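Local atomic coordinates of multicopper oxidase (Pseudomonas thermotolerans, PDB entry 6VOW), a protein that probably couples the one-electron oxidation of phenolic or similar substrates to the four-electron reduction of dioxygen to water at its copper centres, as laccases do. Residues A[134-145]-A[436-446]; A[271-280]-A[294-305]. All coordinates share one frame; numbering follows the deposited sequence.

Contact 1 (A[134-145]-A[436-446]); sequences WYHPHESSASQL and MFHCHVIDHME. With CU (copper (II) ion), chain D; C2O (Cu-O-Cu linkage), chain B.
The binuclear pair of the trinuclear copper cluster is shared here between two His-X-His pairs, H136 and H138 facing H440 and H438. One copper is held by H136 NE2 (2.0 Å to CU2) and by H440 NE2 (2.1 Å to CU2), and H96 completes its set. The other joins H138 NE2 and H438 NE2, each 2.2 Å from CU3, with H393 as third ligand, and O1 bridges the two metals. The H136 and H440 rings are turned 81° apart. W134 lies beside this site, its CZ2 3.3 Å from H440 CE1. Each of two imidazoles is fixed in rotation by its far nitrogen: H136 ND1 donates to P137 O and H438 ND1 to C439 O, both acceptor oxygens near the donating ring's plane.

Near the metals, helices 141-145 and 442-446 run roughly antiparallel. The methyl CG2 of I442 packs on A142, while I442 CD1 meets L145 CD2 at 3.6 Å. With CG anti to its own carbonyl carbon (chi1 -75°) and an extended chain beyond, E446 brings OE1 to the start of helix 141-145, where A142 N donates almost straight to it (174°), though the modelled 2.5 Å between A142 N and E446 OE1 is doubtfully short. A water also donates to OE1 and accepts from S143 N. Were E446 an alanine, A142 N and this water would probably lose their carboxylate mate, and a gap would open between the helices. C439, between H438 and H440, binds a separate copper with H444 and H388, the His-Cys-His link between mononuclear and trinuclear centres typical of multicopper oxidases.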
loop_
_atom_site.group_PDB
_atom_site.type_symbol
_atom_site.label_atom_id
_atom_site.label_comp_id
_atom_site.label_asym_id
_atom_site.label_seq_id
_atom_site.Cartn_x
_atom_site.Cartn_y
_atom_site.Cartn_z
ATOM N N TRP A 134 -4.177 -2.990 1.410
ATOM C CA TRP A 134 -4.009 -2.692 2.866
ATOM C C TRP A 134 -4.975 -1.631 3.270
ATOM O O TRP A 134 -5.684 -1.034 2.430
ATOM C CB TRP A 134 -2.545 -2.279 3.234
ATOM C CG TRP A 134 -1.984 -1.090 2.569
ATOM C CD1 TRP A 134 -1.866 -0.859 1.254
ATOM C CD2 TRP A 134 -1.470 0.045 3.234
ATOM N NE1 TRP A 134 -1.296 0.352 1.063
ATOM C CE2 TRP A 134 -1.009 0.905 2.280
ATOM C CE3 TRP A 134 -1.305 0.369 4.566
ATOM C CZ2 TRP A 134 -0.470 2.124 2.597
ATOM C CZ3 TRP A 134 -0.720 1.544 4.892
ATOM C CH2 TRP A 134 -0.264 2.401 3.913
ATOM N N TYR A 135 -4.954 -1.347 4.540
ATOM C CA TYR A 135 -5.872 -0.394 5.120
ATOM C C TYR A 135 -5.177 0.457 6.167
ATOM O O TYR A 135 -4.306 -0.004 6.928
ATOM C CB TYR A 135 -7.062 -1.178 5.722
ATOM C CG TYR A 135 -6.728 -2.088 6.882
ATOM C CD1 TYR A 135 -6.885 -1.632 8.166
ATOM C CD2 TYR A 135 -6.339 -3.407 6.699
ATOM C CE1 TYR A 135 -6.611 -2.413 9.265
ATOM C CE2 TYR A 135 -6.088 -4.221 7.814
ATOM C CZ TYR A 135 -6.233 -3.676 9.100
ATOM O OH TYR A 135 -5.978 -4.354 10.243
ATOM N N HIS A 136 -5.655 1.670 6.264
ATOM C CA HIS A 136 -5.059 2.618 7.176
ATOM C C HIS A 136 -5.957 3.819 7.255
ATOM O O HIS A 136 -6.857 3.931 6.481
ATOM C CB HIS A 136 -3.677 3.048 6.646
ATOM C CG HIS A 136 -3.729 3.667 5.298
ATOM N ND1 HIS A 136 -4.127 4.966 5.073
ATOM C CD2 HIS A 136 -3.442 3.143 4.089
ATOM C CE1 HIS A 136 -4.072 5.222 3.772
ATOM N NE2 HIS A 136 -3.634 4.129 3.155
ATOM N N PRO A 137 -5.719 4.702 8.220
ATOM C CA PRO A 137 -6.570 5.885 8.329
ATOM C C PRO A 137 -6.299 6.807 7.267
ATOM O O PRO A 137 -5.271 6.694 6.602
ATOM C CB PRO A 137 -6.153 6.517 9.666
ATOM C CG PRO A 137 -5.653 5.358 10.430
ATOM C CD PRO A 137 -4.960 4.491 9.454
ATOM N N HIS A 138 -7.240 7.717 7.091
ATOM C CA HIS A 138 -7.037 8.853 6.232
ATOM C C HIS A 138 -7.325 10.171 6.960
ATOM O O HIS A 138 -7.812 11.099 6.376
ATOM C CB HIS A 138 -7.908 8.708 5.034
ATOM C CG HIS A 138 -7.200 9.049 3.805
ATOM N ND1 HIS A 138 -6.981 10.354 3.444
ATOM C CD2 HIS A 138 -6.532 8.278 2.928
ATOM C CE1 HIS A 138 -6.269 10.379 2.336
ATOM N NE2 HIS A 138 -6.010 9.137 1.999
ATOM N N GLU A 139 -6.987 10.194 8.241
ATOM C CA GLU A 139 -7.255 11.276 9.144
ATOM C C GLU A 139 -6.047 11.283 10.033
ATOM O O GLU A 139 -5.678 10.223 10.507
ATOM C CB GLU A 139 -8.523 11.018 9.988
ATOM C CG GLU A 139 -8.831 12.105 11.045
ATOM C CD GLU A 139 -9.944 13.114 10.698
ATOM O OE1 GLU A 139 -10.649 13.594 11.632
ATOM O OE2 GLU A 139 -10.107 13.467 9.518
ATOM N N SER A 140 -5.433 12.442 10.274
ATOM C CA SER A 140 -4.250 12.528 11.159
ATOM C C SER A 140 -3.220 11.484 10.742
ATOM O O SER A 140 -2.700 10.749 11.547
ATOM C CB SER A 140 -4.653 12.292 12.648
ATOM O OG SER A 140 -5.739 13.112 13.062
ATOM N N SER A 141 -2.931 11.454 9.464
ATOM C CA SER A 141 -2.398 10.301 8.833
ATOM C C SER A 141 -1.000 10.007 9.296
ATOM O O SER A 141 -0.738 8.917 9.779
ATOM C CB SER A 141 -2.501 10.436 7.302
ATOM O OG SER A 141 -3.851 10.696 6.840
ATOM N N ALA A 142 -0.109 10.990 9.259
ATOM C CA ALA A 142 1.318 10.823 9.655
ATOM C C ALA A 142 1.429 10.255 11.042
ATOM O O ALA A 142 2.150 9.256 11.316
ATOM C CB ALA A 142 2.033 12.180 9.573
ATOM N N SER A 143 0.682 10.900 11.923
ATOM C CA SER A 143 0.611 10.472 13.305
ATOM C C SER A 143 -0.042 9.056 13.498
ATOM O O SER A 143 0.499 8.148 14.187
ATOM C CB SER A 143 -0.159 11.559 14.095
ATOM O OG SER A 143 -0.215 11.131 15.435
ATOM N N GLN A 144 -1.205 8.885 12.931
ATOM C CA GLN A 144 -1.991 7.629 13.157
ATOM C C GLN A 144 -1.359 6.443 12.423
ATOM O O GLN A 144 -1.206 5.393 13.003
ATOM C CB GLN A 144 -3.448 7.824 12.812
ATOM C CG GLN A 144 -4.246 8.769 13.713
ATOM C CD GLN A 144 -5.766 8.773 13.505
ATOM O OE1 GLN A 144 -6.466 9.477 14.205
ATOM N NE2 GLN A 144 -6.268 8.032 12.573
ATOM N N LEU A 145 -0.951 6.616 11.179
ATOM C CA LEU A 145 -0.163 5.583 10.495
ATOM C C LEU A 145 1.156 5.398 11.180
ATOM O O LEU A 145 1.565 4.276 11.403
ATOM C CB LEU A 145 0.120 5.901 9.022
ATOM C CG LEU A 145 -1.016 5.647 8.012
ATOM C CD1 LEU A 145 -1.957 6.811 7.923
ATOM C CD2 LEU A 145 -0.506 5.431 6.610
ATOM N N MET A 436 -9.182 11.104 -3.877
ATOM C CA MET A 436 -7.853 11.609 -3.545
ATOM C C MET A 436 -6.767 11.013 -4.429
ATOM O O MET A 436 -6.751 9.816 -4.780
ATOM C CB MET A 436 -7.465 11.348 -2.076
ATOM C CG MET A 436 -8.436 11.872 -1.020
ATOM S SD MET A 436 -8.845 13.644 -1.219
ATOM C CE MET A 436 -10.134 13.628 -2.485
ATOM N N PHE A 437 -5.824 11.890 -4.694
ATOM C CA PHE A 437 -4.728 11.653 -5.581
ATOM C C PHE A 437 -3.526 12.294 -4.946
ATOM O O PHE A 437 -3.475 13.486 -4.803
ATOM C CB PHE A 437 -5.039 12.301 -6.871
ATOM C CG PHE A 437 -4.012 12.119 -7.906
ATOM C CD1 PHE A 437 -3.455 10.897 -8.158
ATOM C CD2 PHE A 437 -3.679 13.195 -8.726
ATOM C CE1 PHE A 437 -2.526 10.740 -9.172
ATOM C CE2 PHE A 437 -2.773 13.048 -9.765
ATOM C CZ PHE A 437 -2.197 11.806 -9.985
ATOM N N HIS A 438 -2.633 11.464 -4.467
ATOM C CA HIS A 438 -1.619 11.974 -3.600
ATOM C C HIS A 438 -0.339 11.112 -3.515
ATOM O O HIS A 438 -0.288 9.895 -3.856
ATOM C CB HIS A 438 -2.231 12.273 -2.228
ATOM C CG HIS A 438 -2.499 11.041 -1.442
ATOM N ND1 HIS A 438 -1.508 10.375 -0.776
ATOM C CD2 HIS A 438 -3.605 10.276 -1.328
ATOM C CE1 HIS A 438 -1.996 9.290 -0.220
ATOM N NE2 HIS A 438 -3.262 9.213 -0.542
ATOM N N CYS A 439 0.738 11.770 -3.059
ATOM C CA CYS A 439 1.958 11.063 -2.812
ATOM C C CYS A 439 1.679 10.297 -1.540
ATOM O O CYS A 439 1.035 10.826 -0.595
ATOM C CB CYS A 439 3.150 11.984 -2.600
ATOM S SG CYS A 439 4.544 11.049 -1.920
ATOM N N HIS A 440 2.132 9.052 -1.502
ATOM C CA HIS A 440 1.881 8.195 -0.311
ATOM C C HIS A 440 3.023 8.201 0.765
ATOM O O HIS A 440 3.088 7.339 1.693
ATOM C CB HIS A 440 1.465 6.807 -0.778
ATOM C CG HIS A 440 0.409 6.197 0.111
ATOM N ND1 HIS A 440 0.692 5.787 1.397
ATOM C CD2 HIS A 440 -0.930 6.032 -0.059
ATOM C CE1 HIS A 440 -0.429 5.377 1.970
ATOM N NE2 HIS A 440 -1.421 5.491 1.099
ATOM N N VAL A 441 3.917 9.196 0.636
ATOM C CA VAL A 441 4.902 9.517 1.671
ATOM C C VAL A 441 4.041 10.454 2.443
ATOM O O VAL A 441 3.586 11.509 1.898
ATOM C CB VAL A 441 6.168 10.201 1.120
ATOM C CG1 VAL A 441 6.993 10.789 2.242
ATOM C CG2 VAL A 441 7.054 9.176 0.382
ATOM N N ILE A 442 3.712 10.018 3.660
ATOM C CA ILE A 442 2.595 10.628 4.396
ATOM C C ILE A 442 2.858 12.094 4.722
ATOM O O ILE A 442 1.968 12.919 4.641
ATOM C CB ILE A 442 2.233 9.852 5.690
ATOM C CG1 ILE A 442 1.955 8.349 5.423
ATOM C CG2 ILE A 442 1.062 10.541 6.388
ATOM C CD1 ILE A 442 0.778 8.083 4.462
ATOM N N ASP A 443 4.082 12.406 5.063
ATOM C CA ASP A 443 4.609 13.803 5.079
ATOM C C ASP A 443 4.374 14.665 3.886
ATOM O O ASP A 443 4.012 15.805 4.033
ATOM C CB ASP A 443 6.123 13.733 5.197
ATOM C CG ASP A 443 6.559 13.812 6.560
ATOM O OD1 ASP A 443 5.739 13.603 7.466
ATOM O OD2 ASP A 443 7.732 14.128 6.739
ATOM N N HIS A 444 4.623 14.168 2.701
ATOM C CA HIS A 444 4.382 14.976 1.523
ATOM C C HIS A 444 2.930 15.182 1.303
ATOM O O HIS A 444 2.579 16.254 0.833
ATOM C CB HIS A 444 4.919 14.336 0.275
ATOM C CG HIS A 444 6.390 14.272 0.249
ATOM N ND1 HIS A 444 7.059 13.658 -0.768
ATOM C CD2 HIS A 444 7.331 14.703 1.128
ATOM C CE1 HIS A 444 8.359 13.750 -0.553
ATOM N NE2 HIS A 444 8.550 14.365 0.598
ATOM N N MET A 445 2.104 14.157 1.596
ATOM C CA MET A 445 0.673 14.251 1.414
ATOM C C MET A 445 0.184 15.301 2.382
ATOM O O MET A 445 -0.605 16.151 2.005
ATOM C CB MET A 445 -0.020 12.920 1.725
ATOM C CG MET A 445 -1.550 12.973 1.847
ATOM S SD MET A 445 -2.166 11.397 2.511
ATOM C CE MET A 445 -1.963 11.840 4.217
ATOM N N GLU A 446 0.666 15.250 3.626
ATOM C CA GLU A 446 0.222 16.231 4.632
ATOM C C GLU A 446 0.776 17.618 4.442
ATOM O O GLU A 446 0.182 18.573 5.019
ATOM C CB GLU A 446 0.504 15.794 6.056
ATOM C CG GLU A 446 -0.462 14.691 6.569
ATOM C CD GLU A 446 -0.145 14.260 8.012
ATOM O OE1 GLU A 446 -0.714 13.224 8.430
ATOM O OE2 GLU A 446 0.670 14.910 8.749
HETATM CU CU CU D . 6.198 12.489 -2.242
HETATM CU CU2 C2O B . -3.010 4.189 1.248
HETATM CU CU3 C2O B . -5.082 8.170 0.248
HETATM O O1 C2O B . -3.945 6.205 0.626
HETATM O O HOH W 1 -0.745 13.753 11.186
#

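Contact 2 (A[271-280]-A[294-305]); sequences AVRVPEAGRE and KSVASVEAPGDW
Backbone pairing joins R279 and E280 to K294 and S295, at the open end of the hairpin of strands 280-285 and 288-296. E280 and K294 form an antiparallel non-hydrogen-bonded pair, and S295 N donates to R279 O at 2.7 Å. A weak bond runs from G278 N, in the type II turn from E276 to R279, across to S295 O.

Side-chain hydrogen bonds tie each segment to carbonyls of the other. The hydroxyl of S295, anti to its backbone N (chi1 -179°), donates to P275 O, just ahead of the E276-R279 turn; the modelled 2.4 Å from S295 OG to P275 O is doubtfully short. V274 CG1 packs against the same hydroxyl. R273 bends at chi2 and chi3 to bring its guanidinium edge to G303: NH1 donates to G303 O at 2.7 Å, in the carbonyl plane, and NH2 adds a weak bond to the same oxygen. NH1 also serves G216 O.

Aromatic and apolar contacts centre on W305. R273 NH2 sits 3.9 Å above one face of the indole, toward its rim, with guanidinium and ring planes 86° apart; R273 CZ, 5.2 Å from the centroid of the W305 five-membered ring, gives at most a weak cation-pi attraction. The far end of the indole packs on A271, whose CB is 3.8 Å from W305 CZ3. At the other end, A277 CB meets A297 CB at 4.1 Å.

R242 makes a further cation-pi contact with W305, and strand 267-273 is flanked by strands 218-225 and 240-246, whereas strand 288-296 lies between 210-214 and 280-285 in a second sheet.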
loop_
_atom_site.group_PDB
_atom_site.type_symbol
_atom_site.label_atom_id
_atom_site.label_comp_id
_atom_site.label_asym_id
_atom_site.label_seq_id
_atom_site.Cartn_x
_atom_site.Cartn_y
_atom_site.Cartn_z
ATOM N N ALA A 271 6.920 -14.813 -5.571
ATOM C CA ALA A 271 7.038 -16.288 -5.421
ATOM C C ALA A 271 8.459 -16.706 -5.376
ATOM O O ALA A 271 9.243 -16.367 -6.310
ATOM C CB ALA A 271 6.394 -17.007 -6.539
ATOM N N VAL A 272 8.789 -17.487 -4.342
ATOM C CA VAL A 272 10.157 -17.834 -4.055
ATOM C C VAL A 272 10.279 -19.376 -4.064
ATOM O O VAL A 272 9.507 -20.072 -3.395
ATOM C CB VAL A 272 10.550 -17.299 -2.659
ATOM C CG1 VAL A 272 11.928 -17.787 -2.215
ATOM C CG2 VAL A 272 10.599 -15.783 -2.711
ATOM N N ARG A 273 11.252 -19.896 -4.792
ATOM C CA ARG A 273 11.618 -21.293 -4.608
ATOM C C ARG A 273 12.470 -21.356 -3.407
ATOM O O ARG A 273 13.568 -20.781 -3.368
ATOM C CB ARG A 273 12.377 -21.860 -5.759
ATOM C CG ARG A 273 12.856 -23.350 -5.503
ATOM C CD ARG A 273 11.692 -24.272 -5.508
ATOM N NE ARG A 273 11.094 -24.268 -6.832
ATOM C CZ ARG A 273 10.135 -25.099 -7.248
ATOM N NH1 ARG A 273 9.595 -26.085 -6.471
ATOM N NH2 ARG A 273 9.701 -24.930 -8.485
ATOM N N VAL A 274 11.953 -22.059 -2.410
ATOM C CA VAL A 274 12.636 -22.212 -1.169
ATOM C C VAL A 274 13.723 -23.254 -1.415
ATOM O O VAL A 274 13.450 -24.361 -1.902
ATOM C CB VAL A 274 11.682 -22.670 -0.067
ATOM C CG1 VAL A 274 12.413 -22.860 1.236
ATOM C CG2 VAL A 274 10.559 -21.679 0.137
ATOM N N PRO A 275 14.974 -22.914 -1.055
ATOM C CA PRO A 275 16.037 -23.811 -1.330
ATOM C C PRO A 275 15.955 -24.983 -0.397
ATOM O O PRO A 275 15.080 -25.060 0.428
ATOM C CB PRO A 275 17.295 -22.965 -1.085
ATOM C CG PRO A 275 16.863 -21.792 -0.292
ATOM C CD PRO A 275 15.390 -21.857 -0.127
ATOM N N GLU A 276 16.846 -25.923 -0.623
ATOM C CA GLU A 276 16.950 -27.116 0.180
ATOM C C GLU A 276 17.062 -26.765 1.636
ATOM O O GLU A 276 17.506 -25.680 1.960
ATOM C CB GLU A 276 18.142 -27.954 -0.286
ATOM C CG GLU A 276 19.499 -27.259 -0.439
ATOM C CD GLU A 276 20.610 -28.258 -0.744
ATOM O OE1 GLU A 276 21.239 -28.175 -1.842
ATOM O OE2 GLU A 276 20.843 -29.142 0.117
ATOM N N ALA A 277 16.611 -27.680 2.494
ATOM C CA ALA A 277 16.509 -27.495 3.952
ATOM C C ALA A 277 17.764 -27.002 4.668
ATOM O O ALA A 277 18.895 -27.218 4.193
ATOM C CB ALA A 277 16.082 -28.803 4.594
ATOM N N GLY A 278 17.556 -26.356 5.818
ATOM C CA GLY A 278 18.619 -25.668 6.523
ATOM C C GLY A 278 19.229 -24.453 5.829
ATOM O O GLY A 278 19.966 -23.739 6.486
ATOM N N ARG A 279 18.971 -24.187 4.549
ATOM C CA ARG A 279 19.422 -22.915 3.907
ATOM C C ARG A 279 18.632 -21.757 4.471
ATOM O O ARG A 279 17.512 -21.904 4.984
ATOM C CB ARG A 279 19.248 -22.913 2.376
ATOM C CG ARG A 279 20.066 -23.949 1.623
ATOM C CD ARG A 279 21.550 -23.689 1.605
ATOM N NE ARG A 279 22.215 -24.580 0.629
ATOM C CZ ARG A 279 22.557 -24.281 -0.641
ATOM N NH1 ARG A 279 22.340 -23.083 -1.218
ATOM N NH2 ARG A 279 23.148 -25.219 -1.371
ATOM N N GLU A 280 19.246 -20.589 4.381
ATOM C CA GLU A 280 18.745 -19.403 5.045
ATOM C C GLU A 280 19.075 -18.351 4.038
ATOM O O GLU A 280 20.209 -18.281 3.536
ATOM C CB GLU A 280 19.489 -19.236 6.346
ATOM C CG GLU A 280 19.216 -17.977 7.081
ATOM C CD GLU A 280 20.402 -17.456 7.918
ATOM O OE1 GLU A 280 20.885 -16.277 7.700
ATOM O OE2 GLU A 280 20.840 -18.223 8.817
ATOM N N LYS A 294 14.365 -19.045 6.391
ATOM C CA LYS A 294 15.031 -20.294 6.685
ATOM C C LYS A 294 14.221 -21.348 6.041
ATOM O O LYS A 294 13.053 -21.507 6.368
ATOM C CB LYS A 294 15.106 -20.567 8.206
ATOM C CG LYS A 294 15.873 -21.832 8.586
ATOM C CD LYS A 294 16.359 -21.834 10.055
ATOM C CE LYS A 294 15.360 -22.491 11.034
ATOM N NZ LYS A 294 15.321 -21.847 12.388
ATOM N N SER A 295 14.852 -22.064 5.120
ATOM C CA SER A 295 14.265 -23.218 4.495
ATOM C C SER A 295 14.187 -24.332 5.504
ATOM O O SER A 295 15.214 -24.808 5.965
ATOM C CB SER A 295 15.176 -23.690 3.378
ATOM O OG SER A 295 14.598 -24.812 2.754
ATOM N N VAL A 296 12.980 -24.772 5.821
ATOM C CA VAL A 296 12.757 -25.864 6.783
ATOM C C VAL A 296 12.428 -27.166 6.015
ATOM O O VAL A 296 11.932 -27.110 4.888
ATOM C CB VAL A 296 11.642 -25.449 7.749
ATOM C CG1 VAL A 296 11.519 -26.386 8.953
ATOM C CG2 VAL A 296 11.943 -24.044 8.244
ATOM N N ALA A 297 12.706 -28.329 6.612
ATOM C CA ALA A 297 12.471 -29.627 5.931
ATOM C C ALA A 297 10.991 -29.892 5.770
ATOM O O ALA A 297 10.249 -29.898 6.738
ATOM C CB ALA A 297 13.142 -30.784 6.655
ATOM N N SER A 298 10.574 -30.070 4.525
ATOM C CA SER A 298 9.238 -30.582 4.182
ATOM C C SER A 298 9.377 -31.983 3.576
ATOM O O SER A 298 10.390 -32.324 2.932
ATOM C CB SER A 298 8.572 -29.651 3.164
ATOM O OG SER A 298 7.232 -30.016 2.878
ATOM N N VAL A 299 8.353 -32.805 3.788
ATOM C CA VAL A 299 8.237 -34.062 3.045
ATOM C C VAL A 299 7.367 -33.853 1.783
ATOM O O VAL A 299 7.218 -34.792 1.006
ATOM C CB VAL A 299 7.714 -35.210 3.956
ATOM C CG1 VAL A 299 6.174 -35.219 4.049
ATOM C CG2 VAL A 299 8.274 -36.560 3.496
ATOM N N GLU A 300 6.832 -32.632 1.573
ATOM C CA GLU A 300 6.017 -32.333 0.390
ATOM C C GLU A 300 6.840 -32.371 -0.886
ATOM O O GLU A 300 7.968 -31.892 -0.932
ATOM C CB GLU A 300 5.413 -30.926 0.495
ATOM N N ALA A 301 6.276 -32.909 -1.948
ATOM C CA ALA A 301 6.943 -32.823 -3.251
ATOM C C ALA A 301 7.204 -31.350 -3.599
ATOM O O ALA A 301 6.382 -30.490 -3.284
ATOM C CB ALA A 301 6.103 -33.483 -4.332
ATOM N N PRO A 302 8.356 -31.057 -4.222
ATOM C CA PRO A 302 8.549 -29.778 -4.894
ATOM C C PRO A 302 7.508 -29.495 -6.015
ATOM O O PRO A 302 7.363 -30.273 -6.939
ATOM C CB PRO A 302 9.951 -29.919 -5.516
ATOM C CG PRO A 302 10.643 -31.020 -4.786
ATOM C CD PRO A 302 9.579 -31.900 -4.216
ATOM N N GLY A 303 6.796 -28.380 -5.941
ATOM C CA GLY A 303 5.713 -28.146 -6.864
ATOM C C GLY A 303 6.222 -27.214 -7.907
ATOM O O GLY A 303 7.268 -26.562 -7.703
ATOM N N ASP A 304 5.487 -27.077 -9.008
ATOM C CA ASP A 304 5.992 -26.240 -10.100
ATOM C C ASP A 304 5.582 -24.798 -9.803
ATOM O O ASP A 304 4.739 -24.501 -8.922
ATOM C CB ASP A 304 5.474 -26.712 -11.491
ATOM C CG ASP A 304 6.618 -26.911 -12.553
ATOM O OD1 ASP A 304 7.531 -26.046 -12.732
ATOM O OD2 ASP A 304 6.579 -27.962 -13.225
ATOM N N TRP A 305 6.216 -23.898 -10.539
ATOM C CA TRP A 305 5.833 -22.486 -10.589
ATOM C C TRP A 305 4.355 -22.434 -10.910
ATOM O O TRP A 305 3.948 -23.153 -11.788
ATOM C CB TRP A 305 6.665 -21.738 -11.677
ATOM C CG TRP A 305 8.076 -21.616 -11.264
ATOM C CD1 TRP A 305 9.074 -22.367 -11.690
ATOM C CD2 TRP A 305 8.594 -20.740 -10.249
ATOM N NE1 TRP A 305 10.208 -22.025 -11.037
ATOM C CE2 TRP A 305 9.942 -21.014 -10.142
ATOM C CE3 TRP A 305 8.027 -19.746 -9.430
ATOM C CZ2 TRP A 305 10.794 -20.318 -9.237
ATOM C CZ3 TRP A 305 8.854 -19.044 -8.511
ATOM C CH2 TRP A 305 10.235 -19.332 -8.431
#

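How the contacts relate
The two contacts lie on opposite sides of the chain's centre, with their own centres about 38 Å apart and their nearest atoms about 18 Å apart. Contact 1 is deeply placed, about 11 Å from the chain's centre, and closes a long loop of sequence within which contact 2 is nested. By bringing 134-145 against 436-446 it joins the first and last copper-binding regions around the shared cluster, consistent with the three-domain laccase plan. Contact 2, about 28 Å from the chain's centre, instead joins neighbouring parts of the intervening region, supplies no copper ligand, and is structural packing at the periphery rather than part of the active site.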